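Local coordinates for glycosyl hydrolases family 31 family protein (Aspergillus niger, PDB 6DRU) that hydrolyses xyloglucan oligosaccharides as a family 31 alpha-xylosidase, releasing alpha-xylose from the non-reducing terminal glucose, at residues S255-E260 with I284-W289; E260-V265 with V305-A310; A322-S327 with K390-D395. One frame throughout, in Å; residues are numbered along the deposited sequence.

Contact 1: S255-E260 with I284-W289; sequences SKLRYE and IDYQSW. With XYS (alpha-D-xylopyranose), chain N; NAG (2-acetamido-2-deoxy-beta-D-glucopyranose), chain D; BMA (beta-D-mannopyranose), chain B; BGC (beta-D-glucopyranose), chain F.
Arg258 and Gln287 pack side chain against side chain at about a right angle, with CB of Gln287 seated 3.6 Å above the centre of one face of the guanidinium. The arginine chain is straight as far as NE and runs along the 284-289 loop, bringing its CD within 3.2 Å of Tyr286 O. Apolar packing is supplied by Leu257, whose CD1 lies 3.8 Å from Tyr286 CE1. The Tyr286 ring is held on both faces: CG of Gln287 sits over the centre of one, and C5 of the bound xylose lies over the opposite face, 3.6 Å above the plane and toward the rim.

No direct hydrogen bond joins the loops; two waters do so instead. One accepts from Tyr259 N and, weakly, from Asp285 N, and donates to Lys256 O. The other accepts from Arg258 NH1, 2.9 Å away in the guanidinium plane, and lies near Tyr259 O and Tyr286 O.

Sugar contacts form the last group. The xylose O4 donates to Asp285 OD2 at 2.5 Å, a carboxylate oxygen also in contact with Leu257 CG, and the glucose O6 donates to Tyr286 OH. Asp487 and His557 also bind the xylose. These loops follow strands 252-254 and 281-284, and Leu257, Asp285 and Tyr286 from them line the xylose pocket at the C-terminal end of a TIM barrel.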
loop_
_atom_site.group_PDB
_atom_site.type_symbol
_atom_site.label_atom_id
_atom_site.label_comp_id
_atom_site.label_asym_id
_atom_site.label_seq_id
_atom_site.Cartn_x
_atom_site.Cartn_y
_atom_site.Cartn_z
ATOM N N SER A 255 -18.133 -2.559 44.314
ATOM C CA SER A 255 -18.100 -3.319 43.073
ATOM C C SER A 255 -17.186 -4.519 43.256
ATOM O O SER A 255 -16.356 -4.557 44.169
ATOM C CB SER A 255 -17.622 -2.459 41.898
ATOM O OG SER A 255 -17.506 -3.233 40.716
ATOM N N LYS A 256 -17.356 -5.499 42.373
ATOM C CA LYS A 256 -16.485 -6.666 42.316
ATOM C C LYS A 256 -16.812 -7.436 41.045
ATOM O O LYS A 256 -17.752 -7.107 40.319
ATOM C CB LYS A 256 -16.640 -7.568 43.543
ATOM C CG LYS A 256 -17.886 -8.434 43.525
ATOM C CD LYS A 256 -17.767 -9.571 44.523
ATOM C CE LYS A 256 -18.847 -10.616 44.306
ATOM N NZ LYS A 256 -18.599 -11.840 45.117
ATOM N N LEU A 257 -16.024 -8.473 40.790
ATOM C CA LEU A 257 -16.274 -9.409 39.700
ATOM C C LEU A 257 -16.644 -10.746 40.337
ATOM O O LEU A 257 -15.764 -11.491 40.777
ATOM C CB LEU A 257 -15.054 -9.529 38.787
ATOM C CG LEU A 257 -15.176 -10.189 37.404
ATOM C CD1 LEU A 257 -13.879 -10.020 36.634
ATOM C CD2 LEU A 257 -15.542 -11.666 37.465
ATOM N N ARG A 258 -17.940 -11.056 40.395
ATOM C CA ARG A 258 -19.029 -10.180 39.962
ATOM C C ARG A 258 -20.300 -10.574 40.707
ATOM O O ARG A 258 -20.423 -11.708 41.170
ATOM C CB ARG A 258 -19.255 -10.278 38.447
ATOM C CG ARG A 258 -19.608 -11.670 37.946
ATOM C CD ARG A 258 -19.669 -11.700 36.427
ATOM N NE ARG A 258 -20.039 -13.015 35.910
ATOM C CZ ARG A 258 -21.287 -13.385 35.637
ATOM N NH1 ARG A 258 -22.292 -12.540 35.832
ATOM N NH2 ARG A 258 -21.533 -14.601 35.168
ATOM N N TYR A 259 -21.247 -9.647 40.829
ATOM C CA TYR A 259 -22.554 -9.981 41.381
ATOM C C TYR A 259 -23.400 -10.601 40.275
ATOM O O TYR A 259 -23.708 -9.945 39.274
ATOM C CB TYR A 259 -23.219 -8.744 41.982
ATOM C CG TYR A 259 -22.360 -8.088 43.040
ATOM C CD1 TYR A 259 -22.074 -8.745 44.229
ATOM C CD2 TYR A 259 -21.824 -6.822 42.847
ATOM C CE1 TYR A 259 -21.282 -8.158 45.197
ATOM C CE2 TYR A 259 -21.030 -6.227 43.810
ATOM C CZ TYR A 259 -20.761 -6.900 44.981
ATOM O OH TYR A 259 -19.974 -6.310 45.942
ATOM N N GLU A 260 -23.777 -11.865 40.464
ATOM C CA GLU A 260 -24.167 -12.722 39.352
ATOM C C GLU A 260 -25.667 -12.739 39.076
ATOM O O GLU A 260 -26.065 -12.853 37.911
ATOM C CB GLU A 260 -23.663 -14.145 39.613
ATOM C CG GLU A 260 -23.666 -15.053 38.402
ATOM C CD GLU A 260 -24.868 -15.966 38.376
ATOM O OE1 GLU A 260 -25.764 -15.786 39.226
ATOM O OE2 GLU A 260 -24.918 -16.862 37.507
ATOM N N ILE A 284 -22.849 -3.622 38.854
ATOM C CA ILE A 284 -23.013 -4.959 38.291
ATOM C C ILE A 284 -22.041 -5.104 37.128
ATOM O O ILE A 284 -22.048 -4.286 36.201
ATOM C CB ILE A 284 -24.459 -5.206 37.828
ATOM C CG1 ILE A 284 -25.431 -5.064 39.001
ATOM C CG2 ILE A 284 -24.589 -6.585 37.196
ATOM C CD1 ILE A 284 -26.886 -5.178 38.600
ATOM N N ASP A 285 -21.214 -6.147 37.170
ATOM C CA ASP A 285 -20.130 -6.302 36.207
ATOM C C ASP A 285 -20.648 -6.960 34.926
ATOM O O ASP A 285 -21.854 -7.037 34.674
ATOM C CB ASP A 285 -18.981 -7.086 36.838
ATOM C CG ASP A 285 -17.649 -6.833 36.151
ATOM O OD1 ASP A 285 -17.641 -6.190 35.079
ATOM O OD2 ASP A 285 -16.610 -7.283 36.679
ATOM N N TYR A 286 -19.725 -7.443 34.096
ATOM C CA TYR A 286 -20.046 -7.978 32.779
ATOM C C TYR A 286 -20.570 -9.410 32.893
ATOM O O TYR A 286 -20.831 -9.923 33.985
ATOM C CB TYR A 286 -18.828 -7.878 31.858
ATOM C CG TYR A 286 -17.659 -8.798 32.171
ATOM C CD1 TYR A 286 -17.403 -9.249 33.462
ATOM C CD2 TYR A 286 -16.797 -9.205 31.163
ATOM C CE1 TYR A 286 -16.331 -10.082 33.732
ATOM C CE2 TYR A 286 -15.722 -10.034 31.422
ATOM C CZ TYR A 286 -15.492 -10.471 32.707
ATOM O OH TYR A 286 -14.422 -11.299 32.964
ATOM N N GLN A 287 -20.743 -10.065 31.742
ATOM C CA GLN A 287 -21.247 -11.435 31.636
ATOM C C GLN A 287 -22.635 -11.598 32.250
ATOM O O GLN A 287 -23.076 -12.723 32.506
ATOM C CB GLN A 287 -20.269 -12.438 32.260
ATOM C CG GLN A 287 -18.874 -12.405 31.653
ATOM C CD GLN A 287 -18.850 -12.868 30.207
ATOM O OE1 GLN A 287 -19.190 -12.115 29.294
ATOM N NE2 GLN A 287 -18.448 -14.115 29.993
ATOM N N SER A 288 -23.337 -10.492 32.481
ATOM C CA SER A 288 -24.683 -10.511 33.035
ATOM C C SER A 288 -25.759 -10.492 31.957
ATOM O O SER A 288 -26.940 -10.335 32.279
ATOM C CB SER A 288 -24.876 -9.325 33.983
ATOM O OG SER A 288 -24.426 -8.120 33.388
ATOM N N TRP A 289 -25.378 -10.655 30.696
ATOM C CA TRP A 289 -26.295 -10.638 29.568
ATOM C C TRP A 289 -26.446 -12.040 28.993
ATOM O O TRP A 289 -25.679 -12.956 29.303
ATOM C CB TRP A 289 -25.801 -9.670 28.488
ATOM C CG TRP A 289 -24.332 -9.803 28.218
ATOM C CD1 TRP A 289 -23.708 -10.811 27.540
ATOM C CD2 TRP A 289 -23.300 -8.896 28.626
ATOM N NE1 TRP A 289 -22.352 -10.588 27.501
ATOM C CE2 TRP A 289 -22.076 -9.418 28.159
ATOM C CE3 TRP A 289 -23.292 -7.693 29.339
ATOM C CZ2 TRP A 289 -20.858 -8.779 28.383
ATOM C CZ3 TRP A 289 -22.083 -7.060 29.560
ATOM C CH2 TRP A 289 -20.883 -7.604 29.082
HETATM C C1 XYS N . -12.411 -6.050 32.270
HETATM C C2 XYS N . -12.484 -4.880 33.225
HETATM C C3 XYS N . -12.818 -5.393 34.608
HETATM C C4 XYS N . -14.068 -6.244 34.547
HETATM C C5 XYS N . -13.904 -7.300 33.475
HETATM O O1 XYS N . -11.425 -6.953 32.712
HETATM O O2 XYS N . -11.247 -4.209 33.247
HETATM O O3 XYS N . -13.029 -4.307 35.479
HETATM O O4 XYS N . -14.269 -6.869 35.792
HETATM O O5 XYS N . -13.665 -6.690 32.226
HETATM C C1 NAG D . -20.252 -16.944 27.963
HETATM C C2 NAG D . -20.093 -18.277 28.668
HETATM C C3 NAG D . -21.316 -18.770 29.358
HETATM C C4 NAG D . -22.083 -17.660 30.043
HETATM C C5 NAG D . -22.265 -16.497 29.099
HETATM C C6 NAG D . -23.037 -15.392 29.786
HETATM C C7 NAG D . -18.326 -19.505 27.455
HETATM C C8 NAG D . -17.933 -20.529 26.411
HETATM N N2 NAG D . -19.698 -19.236 27.696
HETATM O O3 NAG D . -20.952 -19.770 30.283
HETATM O O4 NAG D . -23.344 -18.145 30.435
HETATM O O5 NAG D . -20.991 -16.033 28.736
HETATM O O6 NAG D . -22.629 -14.142 29.277
HETATM O O7 NAG D . -17.469 -18.918 28.084
HETATM C C1 BMA B . -25.490 -20.339 35.963
HETATM C C2 BMA B . -25.389 -20.173 37.481
HETATM C C3 BMA B . -26.097 -21.352 38.153
HETATM C C4 BMA B . -27.523 -21.543 37.614
HETATM C C5 BMA B . -27.495 -21.623 36.081
HETATM C C6 BMA B . -28.881 -21.706 35.466
HETATM O O2 BMA B . -26.084 -18.997 37.851
HETATM O O3 BMA B . -26.121 -21.221 39.570
HETATM O O4 BMA B . -28.078 -22.740 38.136
HETATM O O5 BMA B . -26.841 -20.451 35.571
HETATM O O6 BMA B . -29.768 -20.912 36.243
HETATM C C2 BGC F . -7.993 -11.562 29.934
HETATM C C3 BGC F . -8.213 -10.356 29.088
HETATM C C4 BGC F . -9.687 -9.920 29.179
HETATM C C5 BGC F . -10.104 -9.794 30.618
HETATM C C6 BGC F . -11.594 -9.490 30.695
HETATM C C1 BGC F . -8.441 -11.235 31.335
HETATM O O2 BGC F . -6.596 -11.930 29.936
HETATM O O3 BGC F . -7.887 -10.656 27.779
HETATM O O4 BGC F . -9.854 -8.673 28.543
HETATM O O5 BGC F . -9.851 -11.002 31.308
HETATM O O6 BGC F . -12.069 -9.774 31.993
HETATM O O HOH W 1 -20.635 -7.000 40.005
HETATM O O HOH W 2 -22.301 -9.762 36.614
#

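Contact 2: E260-V265 with V305-A310; sequences ENQTEV and VAQMSA. With NAG (2-acetamido-2-deoxy-beta-D-glucopyranose), chain C; BMA (beta-D-mannopyranose), chain B; MAN (alpha-D-mannopyranose), chain E.
Helices 262-274 and 305-316 come together through their first turns, Gln262 and Met308 being the nearest pair with CA atoms 6.6 Å apart. Both belong to the helical layer outside the TIM barrel, and the contact is plain helix-to-helix packing with no hydrogen bond between the two segments.

Gln262 and Met308 carry most of it, their two chains running antiparallel alongside each other. The glutamine is fully extended, CG anti to the backbone N (chi1 172°), which carries its methylene groups along the methionine: Gln262 CG lies 3.6 Å from Met308 CB, and Gln262 NE2 comes to 3.5 Å from that same Met308 CB. The amide finds its polar partners beyond the two segments, with OE1 accepting from Asn304 N and NE2 donating to Glu266 within its own helix. Val265, one turn after Gln262, meets the methionine at about a right angle, its CG1 branch touching Met308 SD at 3.9 Å. On the inner side, Val265 and Met308 both reach Met320 of strand 319-328, so the pair also packs against the barrel wall.

The start of helix 262-274 is fixed separately by Asn261 at the N-cap. Its OD1 accepts from Glu264 N at 2.9 Å, with that donor well above the carbonyl plane, and more weakly from Thr263 N. The same side chain is glycosylated: Asn261 ND2 is bonded covalently to C1 of an N-acetylglucosamine, 1.5 Å away, whose ring oxygen O5 lies 3.5 Å from Glu264 CB.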
loop_
_atom_site.group_PDB
_atom_site.type_symbol
_atom_site.label_atom_id
_atom_site.label_comp_id
_atom_site.label_asym_id
_atom_site.label_seq_id
_atom_site.Cartn_x
_atom_site.Cartn_y
_atom_site.Cartn_z
ATOM N N GLU A 260 -23.777 -11.865 40.464
ATOM C CA GLU A 260 -24.167 -12.722 39.352
ATOM C C GLU A 260 -25.667 -12.739 39.076
ATOM O O GLU A 260 -26.065 -12.853 37.911
ATOM C CB GLU A 260 -23.663 -14.145 39.613
ATOM C CG GLU A 260 -23.666 -15.053 38.402
ATOM C CD GLU A 260 -24.868 -15.966 38.376
ATOM O OE1 GLU A 260 -25.764 -15.786 39.226
ATOM O OE2 GLU A 260 -24.918 -16.862 37.507
ATOM N N ASN A 261 -26.513 -12.636 40.098
ATOM C CA ASN A 261 -27.956 -12.648 39.892
ATOM C C ASN A 261 -28.600 -11.543 40.725
ATOM O O ASN A 261 -27.937 -10.851 41.503
ATOM C CB ASN A 261 -28.561 -14.024 40.215
ATOM C CG ASN A 261 -28.526 -14.358 41.699
ATOM O OD1 ASN A 261 -29.225 -13.745 42.505
ATOM N ND2 ASN A 261 -27.724 -15.355 42.061
ATOM N N GLN A 262 -29.916 -11.387 40.555
ATOM C CA GLN A 262 -30.631 -10.293 41.202
ATOM C C GLN A 262 -30.669 -10.464 42.715
ATOM O O GLN A 262 -30.523 -9.486 43.460
ATOM C CB GLN A 262 -32.048 -10.184 40.641
ATOM C CG GLN A 262 -32.926 -9.191 41.385
ATOM C CD GLN A 262 -34.278 -8.994 40.729
ATOM O OE1 GLN A 262 -34.480 -9.359 39.571
ATOM N NE2 GLN A 262 -35.215 -8.415 41.470
ATOM N N THR A 263 -30.869 -11.693 43.191
ATOM C CA THR A 263 -31.001 -11.907 44.628
ATOM C C THR A 263 -29.689 -11.652 45.359
ATOM O O THR A 263 -29.701 -11.167 46.495
ATOM C CB THR A 263 -31.502 -13.331 44.892
ATOM O OG1 THR A 263 -32.894 -13.418 44.562
ATOM C CG2 THR A 263 -31.300 -13.733 46.349
ATOM N N GLU A 264 -28.552 -11.905 44.708
ATOM C CA GLU A 264 -27.271 -11.578 45.329
ATOM C C GLU A 264 -27.112 -10.072 45.501
ATOM O O GLU A 264 -26.565 -9.610 46.511
ATOM C CB GLU A 264 -26.122 -12.148 44.497
ATOM C CG GLU A 264 -24.743 -11.803 45.034
ATOM C CD GLU A 264 -23.628 -12.473 44.258
ATOM O OE1 GLU A 264 -23.915 -13.427 43.502
ATOM O OE2 GLU A 264 -22.461 -12.056 44.418
ATOM N N VAL A 265 -27.590 -9.290 44.531
ATOM C CA VAL A 265 -27.524 -7.837 44.646
ATOM C C VAL A 265 -28.466 -7.343 45.735
ATOM O O VAL A 265 -28.144 -6.409 46.478
ATOM C CB VAL A 265 -27.825 -7.183 43.285
ATOM C CG1 VAL A 265 -27.942 -5.676 43.428
ATOM C CG2 VAL A 265 -26.740 -7.539 42.284
ATOM N N VAL A 305 -35.733 -6.210 37.136
ATOM C CA VAL A 305 -34.637 -5.305 37.464
ATOM C C VAL A 305 -35.148 -3.964 37.972
ATOM O O VAL A 305 -34.418 -3.259 38.678
ATOM C CB VAL A 305 -33.687 -5.120 36.265
ATOM C CG1 VAL A 305 -33.422 -6.461 35.582
ATOM C CG2 VAL A 305 -34.230 -4.127 35.292
ATOM N N ALA A 306 -36.371 -3.574 37.613
ATOM C CA ALA A 306 -36.946 -2.367 38.196
ATOM C C ALA A 306 -37.203 -2.552 39.686
ATOM O O ALA A 306 -37.041 -1.613 40.474
ATOM C CB ALA A 306 -38.237 -1.989 37.471
ATOM N N GLN A 307 -37.597 -3.763 40.090
ATOM C CA GLN A 307 -37.766 -4.062 41.508
ATOM C C GLN A 307 -36.430 -4.153 42.228
ATOM O O GLN A 307 -36.331 -3.765 43.397
ATOM C CB GLN A 307 -38.538 -5.369 41.683
ATOM C CG GLN A 307 -38.955 -5.652 43.115
ATOM C CD GLN A 307 -39.175 -7.130 43.372
ATOM O OE1 GLN A 307 -39.554 -7.878 42.472
ATOM N NE2 GLN A 307 -38.923 -7.560 44.604
ATOM N N MET A 308 -35.395 -4.655 41.552
ATOM C CA MET A 308 -34.084 -4.762 42.181
ATOM C C MET A 308 -33.511 -3.384 42.481
ATOM O O MET A 308 -33.015 -3.133 43.585
ATOM C CB MET A 308 -33.135 -5.557 41.286
ATOM C CG MET A 308 -31.721 -5.668 41.835
ATOM S SD MET A 308 -30.551 -6.335 40.637
ATOM C CE MET A 308 -30.569 -5.043 39.396
ATOM N N SER A 309 -33.566 -2.479 41.503
ATOM C CA SER A 309 -33.027 -1.139 41.708
ATOM C C SER A 309 -33.820 -0.383 42.766
ATOM O O SER A 309 -33.244 0.370 43.561
ATOM C CB SER A 309 -33.026 -0.372 40.387
ATOM O OG SER A 309 -34.347 -0.038 39.997
ATOM N N ALA A 310 -35.142 -0.573 42.795
ATOM C CA ALA A 310 -35.961 0.105 43.793
ATOM C C ALA A 310 -35.692 -0.444 45.188
ATOM O O ALA A 310 -35.664 0.314 46.164
ATOM C CB ALA A 310 -37.441 -0.027 43.439
HETATM C C1 NAG C . -28.052 -16.051 43.318
HETATM C C2 NAG C . -27.867 -17.552 43.233
HETATM C C3 NAG C . -27.909 -18.209 44.564
HETATM C C4 NAG C . -26.964 -17.515 45.517
HETATM C C5 NAG C . -27.279 -16.036 45.555
HETATM C C6 NAG C . -26.305 -15.324 46.466
HETATM C C7 NAG C . -28.523 -18.500 41.076
HETATM C C8 NAG C . -27.099 -18.333 40.611
HETATM N N2 NAG C . -28.870 -18.100 42.388
HETATM O O3 NAG C . -27.586 -19.573 44.427
HETATM O O4 NAG C . -27.109 -18.073 46.801
HETATM O O5 NAG C . -27.156 -15.511 44.258
HETATM O O6 NAG C . -24.988 -15.619 46.056
HETATM O O7 NAG C . -29.357 -18.971 40.329
HETATM C C1 BMA B . -25.490 -20.339 35.963
HETATM C C2 BMA B . -25.389 -20.173 37.481
HETATM C C3 BMA B . -26.097 -21.352 38.153
HETATM C C4 BMA B . -27.523 -21.543 37.614
HETATM C C5 BMA B . -27.495 -21.623 36.081
HETATM C C6 BMA B . -28.881 -21.706 35.466
HETATM O O2 BMA B . -26.084 -18.997 37.851
HETATM O O3 BMA B . -26.121 -21.221 39.570
HETATM O O4 BMA B . -28.078 -22.740 38.136
HETATM O O5 BMA B . -26.841 -20.451 35.571
HETATM O O6 BMA B . -29.768 -20.912 36.243
HETATM C C1 MAN E . -33.225 -19.326 39.613
HETATM C C2 MAN E . -34.649 -19.067 40.040
HETATM C C3 MAN E . -35.054 -17.673 39.609
HETATM C C4 MAN E . -34.005 -16.644 39.978
HETATM C C5 MAN E . -32.600 -17.142 39.703
HETATM C C6 MAN E . -31.593 -16.178 40.294
HETATM O O2 MAN E . -34.749 -19.182 41.440
HETATM O O3 MAN E . -36.270 -17.334 40.235
HETATM O O4 MAN E . -34.227 -15.481 39.215
HETATM O O5 MAN E . -32.399 -18.408 40.282
HETATM O O6 MAN E . -32.243 -15.044 40.827
#

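Contact 3: A322-S327 with K390-D395; sequences ASLWPS and KNFWID. With XYS (alpha-D-xylopyranose), chain N.
The Trp325 indole and the Asp395 carboxylate project in one direction, next to each other, with their planes 70° apart. Across that angle Trp325 NE1 gives a weak hydrogen bond to Asp395 OD1, 3.1 Å long and well bent. A water that also meets Ser323 OG donates to this OD1. The aspartate has CG placed opposite its own N (chi1 -177°), which carries OD1 to the bound xylose, 2.7 Å from its ring oxygen O5 and 3.0 Å from C1. Asp395 is an active-site residue, and the placement of OD1 beside these two atoms is consistent with the nucleophile of a family 31 glycosidase. The same O5 lies near the plane of the Trp325 indole, at its edge.

Trp393 projects from the same face of the sheet as Ser323. CB of Asp395 and the bridging water both lie over one face of the Trp393 indole, the water above its centre, while the sugar is met at the ring edge, where CZ2 approaches xylose O3 at 3.2 Å. Leu324 and Ile394 occupy the other face as neighbours with a shared heading, Leu324 CD2 being 3.9 Å from Ile394 CG2; Phe392 CB touches Leu324 CD2 as well.

The strands that carry these side chains pair in parallel, 322-324 beside 391-394, at a crossing angle of -37°. Trp393 N donates to Ala322 O at 2.7 Å, and Leu324 N to Trp393 O.

Within the TIM barrel, Ala322 and Leu324 pack outward on helix 370-385 and Phe392 and Ile394 on helix 439-455, while strand 467-469 continues the sheet beyond 391-394.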
loop_
_atom_site.group_PDB
_atom_site.type_symbol
_atom_site.label_atom_id
_atom_site.label_comp_id
_atom_site.label_asym_id
_atom_site.label_seq_id
_atom_site.Cartn_x
_atom_site.Cartn_y
_atom_site.Cartn_z
ATOM N N ALA A 322 -24.389 -0.571 35.704
ATOM C CA ALA A 322 -24.312 -1.844 35.003
ATOM C C ALA A 322 -23.267 -1.762 33.899
ATOM O O ALA A 322 -22.947 -0.683 33.392
ATOM C CB ALA A 322 -25.669 -2.245 34.417
ATOM N N SER A 323 -22.746 -2.926 33.524
ATOM C CA SER A 323 -21.650 -3.035 32.574
ATOM C C SER A 323 -22.159 -3.389 31.183
ATOM O O SER A 323 -23.149 -4.109 31.025
ATOM C CB SER A 323 -20.642 -4.092 33.034
ATOM O OG SER A 323 -19.746 -4.438 31.991
ATOM N N LEU A 324 -21.464 -2.875 30.171
ATOM C CA LEU A 324 -21.742 -3.228 28.787
ATOM C C LEU A 324 -20.436 -3.232 28.006
ATOM O O LEU A 324 -19.565 -2.388 28.232
ATOM C CB LEU A 324 -22.747 -2.266 28.139
ATOM C CG LEU A 324 -22.351 -0.795 27.996
ATOM C CD1 LEU A 324 -22.820 -0.243 26.661
ATOM C CD2 LEU A 324 -22.925 0.021 29.140
ATOM N N TRP A 325 -20.303 -4.197 27.102
ATOM C CA TRP A 325 -19.165 -4.291 26.205
ATOM C C TRP A 325 -19.569 -3.881 24.791
ATOM O O TRP A 325 -20.735 -4.024 24.409
ATOM C CB TRP A 325 -18.594 -5.713 26.171
ATOM C CG TRP A 325 -17.667 -6.027 27.302
ATOM C CD1 TRP A 325 -17.664 -5.466 28.544
ATOM C CD2 TRP A 325 -16.598 -6.981 27.290
ATOM N NE1 TRP A 325 -16.662 -6.013 29.308
ATOM C CE2 TRP A 325 -15.993 -6.948 28.560
ATOM C CE3 TRP A 325 -16.097 -7.863 26.328
ATOM C CZ2 TRP A 325 -14.914 -7.761 28.894
ATOM C CZ3 TRP A 325 -15.024 -8.669 26.660
ATOM C CH2 TRP A 325 -14.444 -8.612 27.933
ATOM N N PRO A 326 -18.633 -3.362 23.993
ATOM C CA PRO A 326 -18.964 -2.959 22.621
ATOM C C PRO A 326 -19.038 -4.114 21.635
ATOM O O PRO A 326 -19.331 -3.879 20.457
ATOM C CB PRO A 326 -17.813 -2.009 22.264
ATOM C CG PRO A 326 -16.655 -2.544 23.035
ATOM C CD PRO A 326 -17.223 -3.082 24.327
ATOM N N SER A 327 -18.796 -5.343 22.079
ATOM C CA SER A 327 -18.762 -6.486 21.182
ATOM C C SER A 327 -20.169 -6.971 20.860
ATOM O O SER A 327 -21.078 -6.921 21.695
ATOM C CB SER A 327 -17.951 -7.626 21.802
ATOM O OG SER A 327 -18.441 -7.955 23.089
ATOM N N LYS A 390 -29.249 3.808 36.129
ATOM C CA LYS A 390 -29.051 5.008 35.328
ATOM C C LYS A 390 -27.591 5.430 35.237
ATOM O O LYS A 390 -27.301 6.524 34.745
ATOM C CB LYS A 390 -29.897 6.149 35.892
ATOM C CG LYS A 390 -31.328 5.742 36.200
ATOM C CD LYS A 390 -32.155 6.915 36.692
ATOM C CE LYS A 390 -33.614 6.751 36.302
ATOM N NZ LYS A 390 -34.325 8.060 36.235
ATOM N N ASN A 391 -26.668 4.589 35.687
ATOM C CA ASN A 391 -25.241 4.811 35.506
ATOM C C ASN A 391 -24.665 3.611 34.771
ATOM O O ASN A 391 -25.106 2.478 34.984
ATOM C CB ASN A 391 -24.542 5.015 36.852
ATOM C CG ASN A 391 -25.152 6.150 37.655
ATOM O OD1 ASN A 391 -24.788 7.314 37.484
ATOM N ND2 ASN A 391 -26.093 5.815 38.532
ATOM N N PHE A 392 -23.694 3.853 33.893
ATOM C CA PHE A 392 -23.264 2.827 32.953
ATOM C C PHE A 392 -21.755 2.642 32.986
ATOM O O PHE A 392 -20.995 3.611 33.059
ATOM C CB PHE A 392 -23.731 3.170 31.542
ATOM C CG PHE A 392 -25.221 3.136 31.390
ATOM C CD1 PHE A 392 -25.884 1.930 31.258
ATOM C CD2 PHE A 392 -25.962 4.306 31.412
ATOM C CE1 PHE A 392 -27.257 1.889 31.129
ATOM C CE2 PHE A 392 -27.340 4.272 31.285
ATOM C CZ PHE A 392 -27.988 3.060 31.143
ATOM N N TRP A 393 -21.336 1.384 32.924
ATOM C CA TRP A 393 -19.933 0.987 32.961
ATOM C C TRP A 393 -19.544 0.542 31.555
ATOM O O TRP A 393 -19.818 -0.593 31.154
ATOM C CB TRP A 393 -19.724 -0.124 33.988
ATOM C CG TRP A 393 -18.298 -0.503 34.216
ATOM C CD1 TRP A 393 -17.195 0.092 33.683
ATOM C CD2 TRP A 393 -17.818 -1.566 35.048
ATOM N NE1 TRP A 393 -16.060 -0.535 34.128
ATOM C CE2 TRP A 393 -16.414 -1.557 34.968
ATOM C CE3 TRP A 393 -18.442 -2.526 35.851
ATOM C CZ2 TRP A 393 -15.619 -2.468 35.661
ATOM C CZ3 TRP A 393 -17.653 -3.429 36.540
ATOM C CH2 TRP A 393 -16.256 -3.395 36.439
ATOM N N ILE A 394 -18.918 1.446 30.803
ATOM C CA ILE A 394 -18.556 1.181 29.409
ATOM C C ILE A 394 -17.131 0.638 29.402
ATOM O O ILE A 394 -16.152 1.373 29.270
ATOM C CB ILE A 394 -18.727 2.413 28.530
ATOM C CG1 ILE A 394 -18.349 3.680 29.302
ATOM C CG2 ILE A 394 -20.147 2.461 28.040
ATOM C CD1 ILE A 394 -18.422 4.949 28.478
ATOM N N ASP A 395 -17.027 -0.676 29.527
ATOM C CA ASP A 395 -15.765 -1.371 29.702
ATOM C C ASP A 395 -15.273 -1.918 28.367
ATOM O O ASP A 395 -16.063 -2.180 27.455
ATOM C CB ASP A 395 -15.944 -2.503 30.716
ATOM C CG ASP A 395 -14.659 -3.239 31.014
ATOM O OD1 ASP A 395 -14.712 -4.482 31.121
ATOM O OD2 ASP A 395 -13.600 -2.585 31.116
HETATM C C1 XYS N . -12.411 -6.050 32.270
HETATM C C2 XYS N . -12.484 -4.880 33.225
HETATM C C3 XYS N . -12.818 -5.393 34.608
HETATM C C4 XYS N . -14.068 -6.244 34.547
HETATM C C5 XYS N . -13.904 -7.300 33.475
HETATM O O1 XYS N . -11.425 -6.953 32.712
HETATM O O2 XYS N . -11.247 -4.209 33.247
HETATM O O3 XYS N . -13.029 -4.307 35.479
HETATM O O4 XYS N . -14.269 -6.869 35.792
HETATM O O5 XYS N . -13.665 -6.690 32.226
HETATM O O HOH W 3 -16.990 -4.690 32.850
HETATM O O HOH W 4 -18.346 -0.483 26.562
#

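From the N-terminal side, the chain leaves strand 252-254 through 255-260, forms helix 262-274 and returns along strand 281-284 to 284-289, so contact 1 closes the first beta-alpha-beta unit of the barrel domain. Contact 2 shares Glu260 with it and crosses it, since 284-289 falls between 260-265 and 305-310; it joins successive outer helices. Helix 305-316 then leads into strand 319-328, where contact 3 opens, in series with both, and closes a loop of 62 residues containing helix 370-385. Contacts 1 and 3 touch around the xylose, through Asp285 with Trp393 and Tyr286 with Trp325, whereas contact 2 meets contact 1 on the outer side, where Met308 packs on Ile284.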